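Local coordinates for protein prolyl-4 hydroxylase (Chlamydomonas reinhardtii, PDB 2V4A) that probably hydroxylates proline residues of polypeptide substrates at carbon 4, as an iron(II)- and 2-oxoglutarate-dependent dioxygenase of the cupin-like double-stranded beta-helix type, at residues V142-M147 / S219-I224; P29-L34 / D188-Y193. All blocks are in the same frame, centred on the assembly; numbering follows the deposited sequence.

In the fold
Both contacts belong to the same antiparallel seven-stranded sheet, with centres about 9 Å apart. Strand order across this part is 22-27, 30-34, 189-193, 141-148, 218-225, so interaction 2 (29-34 with 188-193) and interaction 1 (142-147 with 219-224) lie side by side, joined where strand 189-193 pairs with strand 141-148 through Leu146 and Leu190 and through Thr144 and Phe192. Along the chain the segments alternate: 29-34, 142-147, 188-193, 219-224. Interaction 1 lies about 4 Å from the centre of the chain and interaction 2 about 8 Å. Together they join strand 30-34, from early in the chain, to strands much later in it within one sheet, consistent with a double-stranded beta-helix.

Interaction 1 (V142-M147 / S219-I224); sequences VVTMLM and SATKWI
Val143 to Met147 pair antiparallel with Ile224 to Ala220, the strand axes 4.7 Å apart, and the run ends in a classic beta bulge where Val142 N and Val143 N both bond to Ile224 O, at 2.9 and 3.3 Å. On the face bearing Thr144, Leu146, Thr221 and Trp223, Thr144 and Trp223 lie alongside each other and point the same way. A water in the plane of the indole, at its edge, accepts from Trp223 NE1 at 2.8 Å and also bonds Thr144 OG1, coupling hydroxyl to ring. With chi1 at -51°, Thr144 OG1 sits beside its own backbone N and CG2 swings round to meet Thr221 CG2 at 3.8 Å. Thr221 CG2 in turn rests over one indole face, 3.5 Å above the plane and toward the rim. Replacing Thr144 with alanine would probably leave the water without its hydroxyl partner and open a gap beside Thr221 CG2. On the other face, bending at chi3 brings Met147 CE (selenomethionine) to 4.0 Å from Lys222 CB, while Val143 CG1 approaches Ile224 CD1. Lys222 NZ forms a salt bridge with Glu92 and a hydrogen bond to Glu107 O. Helix 86-99 covers Met145 and Ile224 on this face, and strands 189-193 and 106-113 extend the sheet beyond the pair.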
ATOM      1  N   VAL A 142     -12.689   1.360   0.935  1.00 21.90           N
ATOM      2  CA  VAL A 142     -12.966   0.709  -0.339  1.00 20.47           C
ATOM      3  C   VAL A 142     -11.659   0.309  -1.025  1.00 19.32           C
ATOM      4  O   VAL A 142     -11.607  -0.722  -1.695  1.00 18.71           O
ATOM      5  CB  VAL A 142     -13.864   1.559  -1.274  1.00 20.51           C
ATOM      6  CG1 VAL A 142     -13.244   2.884  -1.606  1.00 22.95           C
ATOM      7  CG2 VAL A 142     -14.231   0.811  -2.567  1.00 23.78           C
ATOM      8  N   VAL A 143     -10.605   1.098  -0.851  1.00 19.26           N
ATOM      9  CA  VAL A 143      -9.340   0.754  -1.529  1.00 20.72           C
ATOM     10  C   VAL A 143      -8.201   0.974  -0.566  1.00 20.20           C
ATOM     11  O   VAL A 143      -8.157   1.994   0.132  1.00 21.55           O
ATOM     12  CB  VAL A 143      -9.071   1.681  -2.756  1.00 20.91           C
ATOM     13  CG1 VAL A 143      -7.656   1.440  -3.341  1.00 19.82           C
ATOM     14  CG2 VAL A 143     -10.133   1.458  -3.843  1.00 22.42           C
ATOM     15  N   THR A 144      -7.269   0.034  -0.585  1.00 21.40           N
ATOM     16  CA  THR A 144      -6.011   0.128   0.088  1.00 22.49           C
ATOM     17  C   THR A 144      -4.891   0.264  -0.917  1.00 22.54           C
ATOM     18  O   THR A 144      -4.839  -0.464  -1.905  1.00 20.61           O
ATOM     19  CB  THR A 144      -5.735  -1.141   0.930  1.00 23.16           C
ATOM     20  OG1 THR A 144      -6.860  -1.414   1.765  1.00 25.30           O
ATOM     21  CG2 THR A 144      -4.476  -0.955   1.826  1.00 24.37           C
HETATM   22  N   MSE A 145      -3.967   1.189  -0.621  1.00 22.53           N
HETATM   23  CA  MSE A 145      -2.734   1.347  -1.390  1.00 23.12           C
HETATM   24  C   MSE A 145      -1.583   1.125  -0.460  1.00 23.02           C
HETATM   25  O   MSE A 145      -1.426   1.855   0.527  1.00 23.44           O
HETATM   26  CB  MSE A 145      -2.643   2.762  -1.952  1.00 23.10           C
HETATM   27  CG  MSE A 145      -1.389   3.039  -2.796  1.00 28.54           C
HETATM   28 SE   MSE A 145      -1.475   2.551  -4.628  1.00 40.19          SE
HETATM   29  CE  MSE A 145      -3.093   3.462  -5.230  1.00 24.43           C
ATOM     30  N   LEU A 146      -0.730   0.164  -0.784  1.00 23.41           N
ATOM     31  CA  LEU A 146       0.383  -0.152   0.081  1.00 24.84           C
ATOM     32  C   LEU A 146       1.655   0.112  -0.730  1.00 24.53           C
ATOM     33  O   LEU A 146       1.821  -0.468  -1.792  1.00 24.64           O
ATOM     34  CB  LEU A 146       0.268  -1.628   0.443  1.00 25.79           C
ATOM     35  CG  LEU A 146       0.768  -2.171   1.746  1.00 31.89           C
ATOM     36  CD1 LEU A 146       0.067  -3.516   1.932  1.00 36.70           C
ATOM     37  CD2 LEU A 146       2.315  -2.321   1.536  1.00 35.55           C
HETATM   38  N   MSE A 147       2.521   1.003  -0.245  1.00 22.74           N
HETATM   39  CA  MSE A 147       3.726   1.400  -0.972  1.00 23.63           C
HETATM   40  C   MSE A 147       4.972   0.870  -0.271  1.00 22.79           C
HETATM   41  O   MSE A 147       5.109   1.058   0.956  1.00 21.28           O
HETATM   42  CB  MSE A 147       3.761   2.919  -1.066  1.00 23.12           C
HETATM   43  CG  MSE A 147       2.716   3.522  -2.000  1.00 24.96           C
HETATM   44 SE   MSE A 147       2.200   5.323  -1.507  1.00 29.24          SE
HETATM   45  CE  MSE A 147       0.848   4.583  -0.247  1.00 24.05           C
ATOM     46  N   SER A 219       7.197   0.460   4.993  1.00 25.09           N
ATOM     47  CA  SER A 219       6.033   0.546   4.064  1.00 25.16           C
ATOM     48  C   SER A 219       5.174   1.746   4.464  1.00 24.20           C
ATOM     49  O   SER A 219       5.299   2.249   5.593  1.00 24.96           O
ATOM     50  CB  SER A 219       5.199  -0.741   4.108  1.00 25.69           C
ATOM     51  OG  SER A 219       4.508  -0.848   5.359  1.00 29.94           O
ATOM     52  N   ALA A 220       4.393   2.238   3.516  1.00 24.66           N
ATOM     53  CA  ALA A 220       3.424   3.301   3.733  1.00 24.65           C
ATOM     54  C   ALA A 220       2.074   2.837   3.170  1.00 26.91           C
ATOM     55  O   ALA A 220       1.974   2.295   2.029  1.00 26.64           O
ATOM     56  CB  ALA A 220       3.912   4.615   3.064  1.00 24.45           C
ATOM     57  N   THR A 221       1.027   3.038   3.965  1.00 25.91           N
ATOM     58  CA  THR A 221      -0.281   2.541   3.628  1.00 27.01           C
ATOM     59  C   THR A 221      -1.301   3.685   3.617  1.00 25.40           C
ATOM     60  O   THR A 221      -1.332   4.457   4.544  1.00 25.09           O
ATOM     61  CB  THR A 221      -0.753   1.454   4.640  1.00 27.23           C
ATOM     62  OG1 THR A 221       0.222   0.399   4.718  1.00 29.40           O
ATOM     63  CG2 THR A 221      -2.090   0.846   4.142  1.00 27.33           C
ATOM     64  N   LYS A 222      -2.032   3.811   2.514  1.00 24.77           N
ATOM     65  CA  LYS A 222      -3.102   4.772   2.271  1.00 25.28           C
ATOM     66  C   LYS A 222      -4.440   4.064   2.166  1.00 25.15           C
ATOM     67  O   LYS A 222      -4.620   3.223   1.276  1.00 26.08           O
ATOM     68  CB  LYS A 222      -2.846   5.472   0.926  1.00 25.44           C
ATOM     69  CG  LYS A 222      -4.001   6.403   0.435  1.00 25.81           C
ATOM     70  CD  LYS A 222      -4.284   7.598   1.339  1.00 27.28           C
ATOM     71  CE  LYS A 222      -3.069   8.540   1.356  1.00 27.18           C
ATOM     72  NZ  LYS A 222      -3.473   9.870   1.822  1.00 25.92           N
ATOM     73  N   TRP A 223      -5.387   4.432   3.009  1.00 24.55           N
ATOM     74  CA  TRP A 223      -6.754   3.918   2.880  1.00 24.08           C
ATOM     75  C   TRP A 223      -7.672   5.028   2.364  1.00 24.04           C
ATOM     76  O   TRP A 223      -7.508   6.214   2.724  1.00 22.38           O
ATOM     77  CB  TRP A 223      -7.278   3.448   4.225  1.00 25.90           C
ATOM     78  CG  TRP A 223      -6.718   2.144   4.622  1.00 27.01           C
ATOM     79  CD1 TRP A 223      -7.046   0.936   4.119  1.00 27.84           C
ATOM     80  CD2 TRP A 223      -5.710   1.923   5.591  1.00 28.90           C
ATOM     81  NE1 TRP A 223      -6.332  -0.051   4.740  1.00 26.40           N
ATOM     82  CE2 TRP A 223      -5.494   0.530   5.651  1.00 27.46           C
ATOM     83  CE3 TRP A 223      -4.984   2.770   6.460  1.00 28.27           C
ATOM     84  CZ2 TRP A 223      -4.575  -0.050   6.525  1.00 29.30           C
ATOM     85  CZ3 TRP A 223      -4.052   2.193   7.320  1.00 29.98           C
ATOM     86  CH2 TRP A 223      -3.862   0.795   7.348  1.00 29.57           C
ATOM     87  N   ILE A 224      -8.620   4.618   1.532  1.00 22.74           N
ATOM     88  CA  ILE A 224      -9.511   5.530   0.836  1.00 22.73           C
ATOM     89  C   ILE A 224     -10.934   5.021   1.007  1.00 23.28           C
ATOM     90  O   ILE A 224     -11.168   3.801   0.911  1.00 22.64           O
ATOM     91  CB  ILE A 224      -9.169   5.522  -0.672  1.00 23.94           C
ATOM     92  CG1 ILE A 224      -7.710   5.951  -0.883  1.00 22.97           C
ATOM     93  CG2 ILE A 224     -10.191   6.403  -1.490  1.00 20.97           C
ATOM     94  CD1 ILE A 224      -7.261   5.622  -2.295  1.00 24.56           C
TER
HETATM   95  O   HOH W   1      -6.513  -2.784   4.317  1.00 37.96           O

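Interaction 2 (P29-L34 / D188-Y193); sequences PRAFLL and DALMFY
Arg30 and Tyr193 pass each other at a slant, the aliphatic part of the arginine running by the ring: Arg30 CD lies 3.8 Å from Tyr193 CD1, and the guanidinium plane is turned 68° from the ring. Arg30 CG stands anti to the backbone N (chi1 -176°), which carries the chain past CD1, and the bend at chi3 then redirects the guanidinium. Arg30 O lies at the ring edge, in its plane, while accepting from Tyr193 N at 3.1 Å. A water joins Arg30 N to Tyr193 O. Ala31 CB and Phe192 CB stand side by side on one face of the sheet, 3.7 Å apart, as a non-hydrogen-bonded pair; the Phe192 ring meets His207 edge-to-face. Leu33 and Asp188 are also set slantwise, Leu33 CD1 lying 4.1 Å from Asp188 CB, while the carboxylate turns to Lys35 in a salt bridge and to Asn36 N. On the face of Phe32 and Met191, Leu34 CD1 comes to 4.4 Å from the selenium of selenomethionine Met191, beside the Leu34 and Ala189 pair. Strands 22-27 and 141-148 flank the two segments in the sheet. Five backbone hydrogen bonds, the shortest 2.7 Å from Leu34 N to Ala189 O, hold a largely apolar pairing, with charged groups at its two ends; the Asp188 carboxylate is probably stabilised as an anion by Lys35.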
ATOM      1  N   PRO A  29      -8.834 -10.769  -3.986  1.00 24.62           N
ATOM      2  CA  PRO A  29      -9.469  -9.452  -4.087  1.00 23.87           C
ATOM      3  C   PRO A  29      -9.063  -8.841  -5.434  1.00 23.93           C
ATOM      4  O   PRO A  29      -8.015  -9.228  -6.002  1.00 23.74           O
ATOM      5  CB  PRO A  29      -8.839  -8.676  -2.902  1.00 23.01           C
ATOM      6  CG  PRO A  29      -7.432  -9.261  -2.776  1.00 25.84           C
ATOM      7  CD  PRO A  29      -7.550 -10.723  -3.245  1.00 24.50           C
ATOM      8  N   ARG A  30      -9.851  -7.900  -5.947  1.00 23.82           N
ATOM      9  CA  ARG A  30      -9.432  -7.182  -7.167  1.00 23.27           C
ATOM     10  C   ARG A  30      -8.159  -6.405  -6.844  1.00 22.04           C
ATOM     11  O   ARG A  30      -8.178  -5.556  -5.948  1.00 21.88           O
ATOM     12  CB  ARG A  30     -10.568  -6.287  -7.659  1.00 24.27           C
ATOM     13  CG  ARG A  30     -10.267  -5.570  -8.964  1.00 27.06           C
ATOM     14  CD  ARG A  30     -11.363  -4.577  -9.330  1.00 27.79           C
ATOM     15  NE  ARG A  30     -12.679  -5.220  -9.515  1.00 26.84           N
ATOM     16  CZ  ARG A  30     -13.510  -5.043 -10.541  1.00 27.96           C
ATOM     17  NH1 ARG A  30     -13.203  -4.237 -11.544  1.00 22.70           N
ATOM     18  NH2 ARG A  30     -14.661  -5.692 -10.566  1.00 23.45           N
ATOM     19  N   ALA A  31      -7.044  -6.744  -7.499  1.00 22.21           N
ATOM     20  CA  ALA A  31      -5.703  -6.218  -7.074  1.00 21.97           C
ATOM     21  C   ALA A  31      -4.750  -5.964  -8.262  1.00 22.14           C
ATOM     22  O   ALA A  31      -4.739  -6.711  -9.250  1.00 23.90           O
ATOM     23  CB  ALA A  31      -5.027  -7.170  -5.997  1.00 20.56           C
ATOM     24  N   PHE A  32      -3.960  -4.884  -8.152  1.00 23.22           N
ATOM     25  CA  PHE A  32      -3.018  -4.461  -9.171  1.00 23.74           C
ATOM     26  C   PHE A  32      -1.712  -4.089  -8.485  1.00 24.12           C
ATOM     27  O   PHE A  32      -1.743  -3.494  -7.413  1.00 24.67           O
ATOM     28  CB  PHE A  32      -3.522  -3.182  -9.905  1.00 24.81           C
ATOM     29  CG  PHE A  32      -4.799  -3.375 -10.639  1.00 25.00           C
ATOM     30  CD1 PHE A  32      -4.805  -3.843 -11.968  1.00 26.52           C
ATOM     31  CD2 PHE A  32      -6.026  -3.137  -9.996  1.00 27.54           C
ATOM     32  CE1 PHE A  32      -6.022  -4.058 -12.638  1.00 27.62           C
ATOM     33  CE2 PHE A  32      -7.255  -3.359 -10.667  1.00 28.90           C
ATOM     34  CZ  PHE A  32      -7.256  -3.828 -11.970  1.00 27.34           C
ATOM     35  N   LEU A  33      -0.587  -4.435  -9.117  1.00 23.43           N
ATOM     36  CA  LEU A  33       0.723  -3.917  -8.749  1.00 23.89           C
ATOM     37  C   LEU A  33       1.084  -2.742  -9.664  1.00 23.48           C
ATOM     38  O   LEU A  33       0.988  -2.853 -10.918  1.00 24.07           O
ATOM     39  CB  LEU A  33       1.766  -5.040  -8.885  1.00 24.18           C
ATOM     40  CG  LEU A  33       3.221  -4.704  -8.485  1.00 23.28           C
ATOM     41  CD1 LEU A  33       3.335  -4.448  -6.987  1.00 22.93           C
ATOM     42  CD2 LEU A  33       4.164  -5.832  -8.905  1.00 25.75           C
ATOM     43  N   LEU A  34       1.467  -1.623  -9.058  1.00 24.05           N
ATOM     44  CA  LEU A  34       1.878  -0.424  -9.810  1.00 24.58           C
ATOM     45  C   LEU A  34       3.395  -0.302  -9.670  1.00 24.23           C
ATOM     46  O   LEU A  34       3.865  -0.061  -8.572  1.00 24.22           O
ATOM     47  CB  LEU A  34       1.197   0.820  -9.218  1.00 24.43           C
ATOM     48  CG  LEU A  34      -0.331   0.738  -9.116  1.00 28.69           C
ATOM     49  CD1 LEU A  34      -0.943   1.994  -8.436  1.00 30.46           C
ATOM     50  CD2 LEU A  34      -0.928   0.502 -10.504  1.00 30.83           C
ATOM     51  N   ASP A 188       7.508   0.275  -5.670  1.00 24.94           N
ATOM     52  CA  ASP A 188       6.267  -0.414  -6.124  1.00 25.01           C
ATOM     53  C   ASP A 188       5.088  -0.146  -5.173  1.00 23.89           C
ATOM     54  O   ASP A 188       5.288   0.121  -3.976  1.00 23.96           O
ATOM     55  CB  ASP A 188       6.461  -1.933  -6.245  1.00 25.97           C
ATOM     56  CG  ASP A 188       7.255  -2.370  -7.495  1.00 25.06           C
ATOM     57  OD1 ASP A 188       7.796  -1.545  -8.291  1.00 26.92           O
ATOM     58  OD2 ASP A 188       7.358  -3.610  -7.648  1.00 29.77           O
ATOM     59  N   ALA A 189       3.874  -0.205  -5.700  1.00 24.14           N
ATOM     60  CA  ALA A 189       2.660  -0.073  -4.859  1.00 23.81           C
ATOM     61  C   ALA A 189       1.636  -1.152  -5.192  1.00 23.81           C
ATOM     62  O   ALA A 189       1.310  -1.416  -6.372  1.00 24.02           O
ATOM     63  CB  ALA A 189       2.034   1.324  -4.964  1.00 22.24           C
ATOM     64  N   LEU A 190       1.106  -1.745  -4.145  1.00 23.87           N
ATOM     65  CA  LEU A 190       0.045  -2.724  -4.283  1.00 24.41           C
ATOM     66  C   LEU A 190      -1.318  -2.050  -3.995  1.00 24.41           C
ATOM     67  O   LEU A 190      -1.536  -1.490  -2.940  1.00 25.27           O
ATOM     68  CB  LEU A 190       0.291  -3.956  -3.376  1.00 24.61           C
ATOM     69  CG  LEU A 190      -0.965  -4.839  -3.222  1.00 24.68           C
ATOM     70  CD1 LEU A 190      -1.221  -5.619  -4.507  1.00 27.12           C
ATOM     71  CD2 LEU A 190      -0.920  -5.783  -2.038  1.00 25.27           C
HETATM   72  N   MSE A 191      -2.205  -2.062  -4.985  1.00 23.53           N
HETATM   73  CA  MSE A 191      -3.537  -1.458  -4.857  1.00 25.31           C
HETATM   74  C   MSE A 191      -4.597  -2.586  -4.869  1.00 23.58           C
HETATM   75  O   MSE A 191      -4.576  -3.434  -5.745  1.00 23.27           O
HETATM   76  CB  MSE A 191      -3.748  -0.536  -6.084  1.00 25.43           C
HETATM   77  CG  MSE A 191      -5.031   0.225  -6.106  1.00 29.15           C
HETATM   78 SE   MSE A 191      -5.248   1.107  -7.866  1.00 29.98          SE
HETATM   79  CE  MSE A 191      -7.121   0.978  -7.643  1.00 27.12           C
ATOM     80  N   PHE A 192      -5.533  -2.557  -3.925  1.00 23.04           N
ATOM     81  CA  PHE A 192      -6.609  -3.575  -3.928  1.00 24.89           C
ATOM     82  C   PHE A 192      -7.904  -3.064  -3.303  1.00 24.00           C
ATOM     83  O   PHE A 192      -7.881  -2.117  -2.512  1.00 25.46           O
ATOM     84  CB  PHE A 192      -6.138  -4.904  -3.295  1.00 24.30           C
ATOM     85  CG  PHE A 192      -5.706  -4.804  -1.844  1.00 25.78           C
ATOM     86  CD1 PHE A 192      -4.380  -4.575  -1.527  1.00 27.48           C
ATOM     87  CD2 PHE A 192      -6.633  -5.011  -0.789  1.00 26.67           C
ATOM     88  CE1 PHE A 192      -3.950  -4.493  -0.159  1.00 28.35           C
ATOM     89  CE2 PHE A 192      -6.223  -4.960   0.562  1.00 27.27           C
ATOM     90  CZ  PHE A 192      -4.870  -4.700   0.879  1.00 23.90           C
ATOM     91  N   TYR A 193      -9.021  -3.665  -3.704  1.00 23.81           N
ATOM     92  CA  TYR A 193     -10.350  -3.256  -3.263  1.00 24.78           C
ATOM     93  C   TYR A 193     -10.836  -4.156  -2.167  1.00 24.74           C
ATOM     94  O   TYR A 193     -10.715  -5.370  -2.254  1.00 25.05           O
ATOM     95  CB  TYR A 193     -11.357  -3.338  -4.426  1.00 23.91           C
ATOM     96  CG  TYR A 193     -11.101  -2.315  -5.496  1.00 24.47           C
ATOM     97  CD1 TYR A 193     -10.085  -2.506  -6.429  1.00 24.28           C
ATOM     98  CD2 TYR A 193     -11.879  -1.159  -5.580  1.00 22.62           C
ATOM     99  CE1 TYR A 193      -9.841  -1.560  -7.439  1.00 26.88           C
ATOM    100  CE2 TYR A 193     -11.627  -0.209  -6.566  1.00 25.72           C
ATOM    101  CZ  TYR A 193     -10.618  -0.427  -7.497  1.00 25.07           C
ATOM    102  OH  TYR A 193     -10.344   0.494  -8.468  1.00 26.20           O
TER
HETATM  103  O   HOH W   2     -11.898  -7.063  -4.176  1.00 16.35           O